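PDB 3R0O: carnitinyl-CoA dehydratase from Mycobacterium avium, which probably adds water to, or removes it from, carnitinyl-type coenzyme A thioesters, as a member of the enoyl-CoA hydratase/isomerase (crotonase) family. Local coordinates for residues Ser220-Ala224 / Tyr225-Asp229. Sequence-based numbering, arbitrary orientation.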
ATOM      1  N   SER A 220     -15.942  12.199  -1.738  1.00 13.85           N
ATOM      2  CA  SER A 220     -14.737  11.505  -2.170  1.00 13.71           C
ATOM      3  C   SER A 220     -13.841  11.191  -0.974  1.00 13.55           C
ATOM      4  O   SER A 220     -13.306  10.071  -0.872  1.00 13.20           O
ATOM      5  CB  SER A 220     -13.981  12.273  -3.281  1.00 13.45           C
ATOM      6  OG  SER A 220     -14.794  12.403  -4.461  1.00 16.58           O
ATOM      7  N   LYS A 221     -13.694  12.154  -0.057  1.00 14.06           N
ATOM      8  CA  LYS A 221     -12.899  11.906   1.158  1.00 13.79           C
ATOM      9  C   LYS A 221     -13.448  10.725   1.966  1.00 14.20           C
ATOM     10  O   LYS A 221     -12.666   9.848   2.383  1.00 14.98           O
ATOM     11  CB  LYS A 221     -12.763  13.155   2.032  1.00 13.67           C
ATOM     12  CG  LYS A 221     -11.970  12.901   3.284  1.00 14.97           C
ATOM     13  CD  LYS A 221     -11.794  14.136   4.133  1.00 14.99           C
ATOM     14  CE  LYS A 221     -11.118  13.726   5.456  1.00 15.01           C
ATOM     15  NZ  LYS A 221     -10.680  14.908   6.297  1.00 12.02           N
ATOM     16  N   ARG A 222     -14.767  10.672   2.172  1.00 14.24           N
ATOM     17  CA  ARG A 222     -15.366   9.536   2.916  1.00 14.08           C
ATOM     18  C   ARG A 222     -15.170   8.201   2.198  1.00 14.15           C
ATOM     19  O   ARG A 222     -14.828   7.215   2.847  1.00 14.17           O
ATOM     20  CB  ARG A 222     -16.851   9.749   3.245  1.00 13.73           C
ATOM     21  CG  ARG A 222     -17.115  10.962   4.164  1.00 14.10           C
ATOM     22  CD  ARG A 222     -18.560  11.096   4.613  1.00 12.22           C
ATOM     23  NE  ARG A 222     -19.418  11.439   3.490  1.00 14.70           N
ATOM     24  CZ  ARG A 222     -19.709  12.679   3.089  1.00 14.49           C
ATOM     25  NH1 ARG A 222     -19.195  13.731   3.711  1.00 13.58           N
ATOM     26  NH2 ARG A 222     -20.523  12.859   2.052  1.00 15.61           N
ATOM     27  N   VAL A 223     -15.382   8.172   0.876  1.00 14.16           N
ATOM     28  CA  VAL A 223     -15.169   6.946   0.091  1.00 14.34           C
ATOM     29  C   VAL A 223     -13.728   6.470   0.177  1.00 14.54           C
ATOM     30  O   VAL A 223     -13.477   5.270   0.361  1.00 14.41           O
ATOM     31  CB  VAL A 223     -15.574   7.089  -1.380  1.00 14.82           C
ATOM     32  CG1 VAL A 223     -15.171   5.810  -2.180  1.00 14.54           C
ATOM     33  CG2 VAL A 223     -17.100   7.303  -1.505  1.00 15.07           C
ATOM     34  N   ALA A 224     -12.792   7.421   0.082  1.00 14.84           N
ATOM     35  CA  ALA A 224     -11.366   7.116   0.056  1.00 15.60           C
ATOM     36  C   ALA A 224     -10.909   6.479   1.362  1.00 16.16           C
ATOM     37  O   ALA A 224     -10.099   5.543   1.366  1.00 17.05           O
ATOM     38  CB  ALA A 224     -10.558   8.365  -0.236  1.00 13.70           C
ATOM     39  N   TYR A 225     -11.435   6.987   2.469  1.00 15.87           N
ATOM     40  CA  TYR A 225     -11.091   6.450   3.769  1.00 15.76           C
ATOM     41  C   TYR A 225     -11.957   5.262   4.245  1.00 16.12           C
ATOM     42  O   TYR A 225     -11.572   4.582   5.211  1.00 16.20           O
ATOM     43  CB  TYR A 225     -11.123   7.562   4.809  1.00 14.65           C
ATOM     44  CG  TYR A 225      -9.895   8.451   4.762  1.00 15.94           C
ATOM     45  CD1 TYR A 225      -8.682   8.027   5.307  1.00 16.59           C
ATOM     46  CD2 TYR A 225      -9.952   9.723   4.173  1.00 13.46           C
ATOM     47  CE1 TYR A 225      -7.544   8.847   5.273  1.00 17.06           C
ATOM     48  CE2 TYR A 225      -8.858  10.551   4.141  1.00 14.09           C
ATOM     49  CZ  TYR A 225      -7.645  10.124   4.690  1.00 17.90           C
ATOM     50  OH  TYR A 225      -6.555  10.958   4.657  1.00 15.73           O
ATOM     51  N   GLY A 226     -13.103   5.035   3.597  1.00 15.12           N
ATOM     52  CA  GLY A 226     -14.070   4.056   4.084  1.00 16.27           C
ATOM     53  C   GLY A 226     -14.739   4.528   5.368  1.00 17.51           C
ATOM     54  O   GLY A 226     -14.991   3.728   6.293  1.00 16.93           O
ATOM     55  N   ALA A 227     -14.992   5.840   5.439  1.00 18.11           N
ATOM     56  CA  ALA A 227     -15.590   6.451   6.613  1.00 18.63           C
ATOM     57  C   ALA A 227     -17.108   6.412   6.527  1.00 19.53           C
ATOM     58  O   ALA A 227     -17.678   6.749   5.494  1.00 20.52           O
ATOM     59  CB  ALA A 227     -15.110   7.891   6.765  1.00 18.46           C
ATOM     60  N   ASP A 228     -17.756   6.019   7.616  1.00 19.77           N
ATOM     61  CA  ASP A 228     -19.220   5.973   7.700  1.00 21.41           C
ATOM     62  C   ASP A 228     -19.594   6.628   9.012  1.00 22.11           C
ATOM     63  O   ASP A 228     -19.109   6.185  10.057  1.00 22.19           O
ATOM     64  CB  ASP A 228     -19.718   4.523   7.749  1.00 21.85           C
ATOM     65  CG  ASP A 228     -19.524   3.777   6.440  1.00 24.44           C
ATOM     66  OD1 ASP A 228     -19.551   4.404   5.351  1.00 25.44           O
ATOM     67  OD2 ASP A 228     -19.358   2.530   6.511  1.00 25.80           O
ATOM     68  N   ASP A 229     -20.437   7.667   8.975  1.00 23.01           N
ATOM     69  CA  ASP A 229     -20.878   8.391  10.198  1.00 23.77           C
ATOM     70  C   ASP A 229     -19.719   8.906  11.043  1.00 23.01           C
ATOM     71  O   ASP A 229     -19.757   8.838  12.266  1.00 23.33           O
ATOM     72  CB  ASP A 229     -21.793   7.519  11.075  1.00 25.00           C
ATOM     73  CG  ASP A 229     -22.917   6.895  10.286  1.00 27.80           C
ATOM     74  OD1 ASP A 229     -23.700   7.647   9.670  1.00 28.98           O
ATOM     75  OD2 ASP A 229     -22.995   5.648  10.255  1.00 33.38           O
TER
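Arg222 O accepts a hydrogen bond from Ala227 N at 2.9 Å with an N-H...O angle of 160°, the bond that closes a Schellman motif at the end of helix 214-225. Its companion, from Gly226 N to Val223 O, is weak at 3.3 Å. Gly226 supplies the C-prime residue: its phi of 70° reverses the backbone and brings Ala227 back beside the last turn, where Ala227 CB lies 4.0 Å from Arg222 O. One residue back along the helix, the regular i to i-4 bond is kept, Tyr225 N to Lys221 O at 3.1 Å.

The close side-chain packing is between Lys221 and Tyr225. A chi1 of 179° sets CG of Lys221 opposite the backbone N, and with the chain extended beyond it the aliphatic rod crosses the CD2-CE2 side of the ring obliquely; Lys221 CG is 3.9 Å from Tyr225 CD2, and Lys221 CE is 4.1 Å from Tyr225 CE2. Lys221 O sits at the ring edge, near its plane, 3.3 Å from Tyr225 CD2. Both polar ends converge on Asp130, Lys221 NZ through a salt bridge to OD2 and Tyr225 OH through a hydrogen bond to OD1, which ties the rod and the ring to a common anchor.

The other side is looser: the side chain of Arg222 approaches Ala227 through CB, while its guanidinium turns off to Asp107 and to Glu245 of the second subunit, and Asp229 is exposed to solvent. The turn thus joins helix 214-225 to the short hairpin of strands 227-228 and 231-232, with Ile232 against Tyr225 and Ala227, and the second subunit packing on Val223 and Ala224.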